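Local coordinates for protein hexokinase (Schistosoma mansoni, PDB 1BDG) that phosphorylates glucose and other hexoses at the 6-hydroxyl with ATP, the first step of glycolysis, at residues L39-E47 with Y226-L235. Residues are numbered along the deposited sequence; the frame is centred on the assembly and turned at random.
With SO4 (sulfate ion), chain E.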
ATOM      1  N   LEU A  39       8.841 -15.957 -11.807  1.00 19.55           N
ATOM      2  CA  LEU A  39       8.886 -17.227 -11.080  1.00 18.41           C
ATOM      3  C   LEU A  39       7.530 -17.478 -10.410  1.00 19.20           C
ATOM      4  O   LEU A  39       7.084 -18.622 -10.332  1.00 20.67           O
ATOM      5  CB  LEU A  39       9.957 -17.211  -9.986  1.00 16.56           C
ATOM      6  CG  LEU A  39      11.437 -17.412 -10.298  1.00 18.55           C
ATOM      7  CD1 LEU A  39      12.210 -17.384  -8.984  1.00 15.37           C
ATOM      8  CD2 LEU A  39      11.683 -18.727 -11.028  1.00 14.55           C
ATOM      9  N   GLY A  40       6.891 -16.409  -9.923  1.00 16.86           N
ATOM     10  CA  GLY A  40       5.603 -16.531  -9.253  1.00 15.83           C
ATOM     11  C   GLY A  40       4.439 -16.892 -10.165  1.00 15.55           C
ATOM     12  O   GLY A  40       3.405 -17.388  -9.705  1.00 13.70           O
ATOM     13  N   LEU A  41       4.585 -16.595 -11.456  1.00 15.36           N
ATOM     14  CA  LEU A  41       3.549 -16.896 -12.448  1.00 14.77           C
ATOM     15  C   LEU A  41       3.668 -18.361 -12.858  1.00 14.96           C
ATOM     16  O   LEU A  41       2.733 -18.949 -13.400  1.00 15.62           O
ATOM     17  CB  LEU A  41       3.678 -15.974 -13.673  1.00 12.73           C
ATOM     18  CG  LEU A  41       3.583 -14.469 -13.393  1.00 14.78           C
ATOM     19  CD1 LEU A  41       4.212 -13.681 -14.494  1.00 15.77           C
ATOM     20  CD2 LEU A  41       2.159 -14.021 -13.194  1.00 15.72           C
ATOM     21  N   GLN A  42       4.814 -18.954 -12.554  1.00 16.17           N
ATOM     22  CA  GLN A  42       5.077 -20.343 -12.878  1.00 17.38           C
ATOM     23  C   GLN A  42       4.630 -21.259 -11.740  1.00 19.50           C
ATOM     24  O   GLN A  42       4.913 -21.009 -10.566  1.00 19.92           O
ATOM     25  CB  GLN A  42       6.567 -20.562 -13.134  1.00 14.89           C
ATOM     26  CG  GLN A  42       7.161 -19.886 -14.356  1.00 14.20           C
ATOM     27  CD  GLN A  42       8.432 -20.601 -14.822  1.00 17.94           C
ATOM     28  OE1 GLN A  42       8.458 -21.181 -15.904  1.00 19.72           O
ATOM     29  NE2 GLN A  42       9.468 -20.609 -13.986  1.00 15.09           N
ATOM     30  N   LYS A  43       3.979 -22.357 -12.103  1.00 20.26           N
ATOM     31  CA  LYS A  43       3.494 -23.319 -11.125  1.00 21.91           C
ATOM     32  C   LYS A  43       4.629 -24.011 -10.383  1.00 23.10           C
ATOM     33  O   LYS A  43       4.626 -24.077  -9.143  1.00 24.66           O
ATOM     34  CB  LYS A  43       2.605 -24.355 -11.805  1.00 21.51           C
ATOM     35  CG  LYS A  43       1.439 -23.709 -12.524  1.00 26.88           C
ATOM     36  CD  LYS A  43       0.600 -24.710 -13.300  1.00 29.66           C
ATOM     37  CE  LYS A  43      -0.210 -25.595 -12.362  1.00 31.18           C
ATOM     38  NZ  LYS A  43      -1.601 -25.803 -12.870  1.00 31.19           N
ATOM     39  N   SER A  44       5.629 -24.478 -11.128  1.00 23.11           N
ATOM     40  CA  SER A  44       6.744 -25.182 -10.504  1.00 22.05           C
ATOM     41  C   SER A  44       7.629 -24.301  -9.646  1.00 22.44           C
ATOM     42  O   SER A  44       8.491 -24.809  -8.927  1.00 24.39           O
ATOM     43  CB  SER A  44       7.576 -25.895 -11.559  1.00 20.89           C
ATOM     44  OG  SER A  44       7.797 -25.056 -12.670  1.00 21.82           O
ATOM     45  N   THR A  45       7.391 -22.990  -9.677  1.00 23.30           N
ATOM     46  CA  THR A  45       8.208 -22.058  -8.910  1.00 22.55           C
ATOM     47  C   THR A  45       7.486 -20.933  -8.189  1.00 21.61           C
ATOM     48  O   THR A  45       8.129 -19.954  -7.812  1.00 22.32           O
ATOM     49  CB  THR A  45       9.305 -21.425  -9.789  1.00 22.03           C
ATOM     50  OG1 THR A  45       8.717 -20.882 -10.973  1.00 23.45           O
ATOM     51  CG2 THR A  45      10.315 -22.445 -10.203  1.00 24.51           C
ATOM     52  N   ASN A  46       6.175 -21.044  -7.992  1.00 22.03           N
ATOM     53  CA  ASN A  46       5.439 -19.998  -7.268  1.00 21.83           C
ATOM     54  C   ASN A  46       5.678 -20.107  -5.754  1.00 22.16           C
ATOM     55  O   ASN A  46       6.027 -19.130  -5.080  1.00 20.88           O
ATOM     56  CB  ASN A  46       3.935 -20.088  -7.532  1.00 20.84           C
ATOM     57  CG  ASN A  46       3.127 -19.245  -6.552  1.00 23.39           C
ATOM     58  OD1 ASN A  46       2.843 -19.688  -5.434  1.00 24.25           O
ATOM     59  ND2 ASN A  46       2.769 -18.019  -6.954  1.00 22.98           N
ATOM     60  N   GLU A  47       5.526 -21.328  -5.248  1.00 22.38           N
ATOM     61  CA  GLU A  47       5.689 -21.643  -3.837  1.00 22.51           C
ATOM     62  C   GLU A  47       7.120 -21.437  -3.322  1.00 21.63           C
ATOM     63  O   GLU A  47       7.396 -21.653  -2.149  1.00 21.90           O
ATOM     64  CB  GLU A  47       5.236 -23.083  -3.595  1.00 24.79           C
ATOM     65  CG  GLU A  47       5.138 -23.514  -2.129  1.00 30.26           C
ATOM     66  CD  GLU A  47       4.872 -25.002  -1.996  1.00 32.91           C
ATOM     67  OE1 GLU A  47       5.850 -25.777  -2.064  1.00 34.48           O
ATOM     68  OE2 GLU A  47       3.690 -25.399  -1.856  1.00 34.00           O
ATOM     69  N   TYR A 226      -1.209  -5.216 -12.329  1.00 15.54           N
ATOM     70  CA  TYR A 226      -1.052  -4.847 -13.730  1.00 16.49           C
ATOM     71  C   TYR A 226      -1.771  -5.833 -14.665  1.00 14.73           C
ATOM     72  O   TYR A 226      -2.118  -6.937 -14.251  1.00 15.29           O
ATOM     73  CB  TYR A 226       0.451  -4.737 -14.065  1.00 14.34           C
ATOM     74  CG  TYR A 226       1.166  -6.060 -14.140  1.00 15.53           C
ATOM     75  CD1 TYR A 226       1.586  -6.712 -12.992  1.00 16.18           C
ATOM     76  CD2 TYR A 226       1.365  -6.696 -15.367  1.00 16.21           C
ATOM     77  CE1 TYR A 226       2.180  -7.984 -13.065  1.00 18.58           C
ATOM     78  CE2 TYR A 226       1.952  -7.950 -15.454  1.00 15.16           C
ATOM     79  CZ  TYR A 226       2.354  -8.594 -14.306  1.00 17.45           C
ATOM     80  OH  TYR A 226       2.908  -9.853 -14.388  1.00 17.13           O
ATOM     81  N   ILE A 227      -2.038  -5.435 -15.908  1.00 16.58           N
ATOM     82  CA  ILE A 227      -2.698  -6.358 -16.837  1.00 17.48           C
ATOM     83  C   ILE A 227      -1.646  -7.289 -17.434  1.00 17.06           C
ATOM     84  O   ILE A 227      -0.613  -6.826 -17.913  1.00 15.70           O
ATOM     85  CB  ILE A 227      -3.472  -5.647 -17.970  1.00 14.80           C
ATOM     86  CG1 ILE A 227      -4.394  -4.561 -17.404  1.00 14.37           C
ATOM     87  CG2 ILE A 227      -4.384  -6.662 -18.659  1.00 14.65           C
ATOM     88  CD1 ILE A 227      -5.100  -3.722 -18.462  1.00  9.97           C
ATOM     89  N   GLU A 228      -1.916  -8.593 -17.403  1.00 16.68           N
ATOM     90  CA  GLU A 228      -0.988  -9.604 -17.907  1.00 17.35           C
ATOM     91  C   GLU A 228      -1.599 -10.555 -18.929  1.00 17.18           C
ATOM     92  O   GLU A 228      -2.805 -10.635 -19.094  1.00 20.28           O
ATOM     93  CB  GLU A 228      -0.428 -10.415 -16.723  1.00 16.98           C
ATOM     94  CG  GLU A 228       0.346 -11.702 -17.061  1.00 16.43           C
ATOM     95  CD  GLU A 228       1.735 -11.449 -17.587  1.00 18.59           C
ATOM     96  OE1 GLU A 228       2.573 -11.009 -16.784  1.00 19.93           O
ATOM     97  OE2 GLU A 228       1.999 -11.693 -18.788  1.00 17.88           O
ATOM     98  N   ASP A 229      -0.718 -11.248 -19.631  1.00 18.94           N
ATOM     99  CA  ASP A 229      -1.023 -12.240 -20.650  1.00 17.17           C
ATOM    100  C   ASP A 229      -1.486 -13.500 -19.886  1.00 17.85           C
ATOM    101  O   ASP A 229      -0.702 -14.163 -19.213  1.00 18.80           O
ATOM    102  CB  ASP A 229       0.301 -12.494 -21.384  1.00 16.51           C
ATOM    103  CG  ASP A 229       0.153 -13.268 -22.664  1.00 17.85           C
ATOM    104  OD1 ASP A 229      -0.287 -14.430 -22.635  1.00 18.08           O
ATOM    105  OD2 ASP A 229       0.562 -12.726 -23.707  1.00 20.27           O
ATOM    106  N   SER A 230      -2.751 -13.861 -20.001  1.00 20.33           N
ATOM    107  CA  SER A 230      -3.245 -15.036 -19.291  1.00 20.68           C
ATOM    108  C   SER A 230      -2.705 -16.358 -19.827  1.00 20.68           C
ATOM    109  O   SER A 230      -3.284 -17.415 -19.552  1.00 22.64           O
ATOM    110  CB  SER A 230      -4.771 -15.071 -19.301  1.00 19.83           C
ATOM    111  OG  SER A 230      -5.234 -15.256 -20.624  1.00 20.30           O
ATOM    112  N   SER A 231      -1.678 -16.307 -20.673  1.00 19.15           N
ATOM    113  CA  SER A 231      -1.067 -17.534 -21.202  1.00 16.68           C
ATOM    114  C   SER A 231       0.116 -17.854 -20.314  1.00 15.33           C
ATOM    115  O   SER A 231       0.597 -18.990 -20.278  1.00 11.82           O
ATOM    116  CB  SER A 231      -0.610 -17.351 -22.628  1.00 13.49           C
ATOM    117  N   LYS A 232       0.550 -16.830 -19.581  1.00 15.14           N
ATOM    118  CA  LYS A 232       1.669 -16.913 -18.661  1.00 14.97           C
ATOM    119  C   LYS A 232       1.227 -17.192 -17.235  1.00 15.75           C
ATOM    120  O   LYS A 232       1.992 -17.729 -16.457  1.00 17.60           O
ATOM    121  CB  LYS A 232       2.461 -15.613 -18.686  1.00 14.39           C
ATOM    122  CG  LYS A 232       2.940 -15.211 -20.057  1.00 15.81           C
ATOM    123  CD  LYS A 232       3.762 -13.940 -19.990  1.00 18.20           C
ATOM    124  CE  LYS A 232       4.434 -13.652 -21.321  1.00 18.72           C
ATOM    125  NZ  LYS A 232       5.217 -12.394 -21.277  1.00 19.16           N
ATOM    126  N   VAL A 233       0.004 -16.808 -16.874  1.00 15.67           N
ATOM    127  CA  VAL A 233      -0.458 -17.048 -15.512  1.00 15.72           C
ATOM    128  C   VAL A 233      -0.843 -18.510 -15.374  1.00 16.83           C
ATOM    129  O   VAL A 233      -2.019 -18.839 -15.322  1.00 17.61           O
ATOM    130  CB  VAL A 233      -1.653 -16.173 -15.145  1.00 12.86           C
ATOM    131  CG1 VAL A 233      -1.957 -16.341 -13.672  1.00 15.16           C
ATOM    132  CG2 VAL A 233      -1.363 -14.719 -15.458  1.00 12.21           C
ATOM    133  N   GLU A 234       0.155 -19.377 -15.255  1.00 18.00           N
ATOM    134  CA  GLU A 234      -0.087 -20.818 -15.178  1.00 21.09           C
ATOM    135  C   GLU A 234      -1.052 -21.329 -14.110  1.00 21.26           C
ATOM    136  O   GLU A 234      -1.795 -22.293 -14.342  1.00 20.98           O
ATOM    137  CB  GLU A 234       1.234 -21.568 -15.110  1.00 20.96           C
ATOM    138  CG  GLU A 234       2.141 -21.304 -16.307  1.00 20.41           C
ATOM    139  CD  GLU A 234       3.456 -22.024 -16.185  1.00 22.69           C
ATOM    140  OE1 GLU A 234       3.630 -22.780 -15.206  1.00 21.39           O
ATOM    141  OE2 GLU A 234       4.322 -21.835 -17.065  1.00 25.18           O
ATOM    142  N   LEU A 235      -1.073 -20.675 -12.956  1.00 20.82           N
ATOM    143  CA  LEU A 235      -1.966 -21.090 -11.894  1.00 19.60           C
ATOM    144  C   LEU A 235      -3.403 -20.844 -12.291  1.00 20.83           C
ATOM    145  O   LEU A 235      -4.306 -21.408 -11.699  1.00 25.61           O
ATOM    146  CB  LEU A 235      -1.653 -20.355 -10.597  1.00 18.42           C
ATOM    147  CG  LEU A 235      -0.291 -20.681  -9.994  1.00 19.05           C
ATOM    148  CD1 LEU A 235       0.209 -19.510  -9.194  1.00 19.33           C
ATOM    149  CD2 LEU A 235      -0.375 -21.921  -9.144  1.00 17.61           C
TER
HETATM  150  S   SO4 E 504       8.061 -13.721 -18.401  1.00 38.87           S
HETATM  151  O1  SO4 E 504       9.262 -13.146 -17.853  1.00 40.23           O
HETATM  152  O2  SO4 E 504       7.085 -12.687 -18.588  1.00 37.97           O
HETATM  153  O3  SO4 E 504       8.370 -14.333 -19.670  1.00 37.13           O
HETATM  154  O4  SO4 E 504       7.531 -14.709 -17.498  1.00 36.46           O
HETATM  155  O   HOH W   1       0.216 -18.285 -12.244  1.00 23.73           O
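L41 brings its CD1 methyl to the polar end of the Y226 ring, 4.0 Å from OH, and to E228 OE1, which lies at the edge of the Y226 ring and in its plane. The tyrosine hydroxyl donates to E228 OE1 over 2.7 Å, on the lone pair turned away from OE2. R388 of helix 357-389 forms a salt bridge with the same OE1, while OE2 accepts from the backbone N of D229, so both carboxylate oxygens are engaged. The second flat group, the N46 amide, uses ND2 to reach G40 O nearly straight (170°), in the amide plane and on a carbonyl lone pair. L235, crossing N46 at about a right angle, sets its CD1 3.7 Å from ND2. The E234 carboxylate is approached from above its plane: K43 N donates to OE1 at 3.2 Å and 175°. With CG anti to its carbonyl carbon (chi1 -59°) and the chain extended beyond, E234 reaches past L41 O to this amide. K43 lies obliquely across it, CG 3.4 Å from E234 CB, and its bent chain keeps NZ 6.5 Å from OE1, so the lysine packs through its methylenes, its charge not in contact with the carboxylate. L41 O, near the end of helix 23-41, receives a weak bond from E234 N and accepts from a water, which in turn accepts from L235 N. V233 packs on V244 and I246 of strand 243-247; next to it K232 NZ donates to O2 of a sulfate at 3.3 Å. The contact thus joins helix 23-41 to the loop after strand 222-229: one straight backbone N-H to carboxylate bond, one weak backbone bond and a water bridge tie the segments together, and the charge of buried E228 is probably balanced by R388.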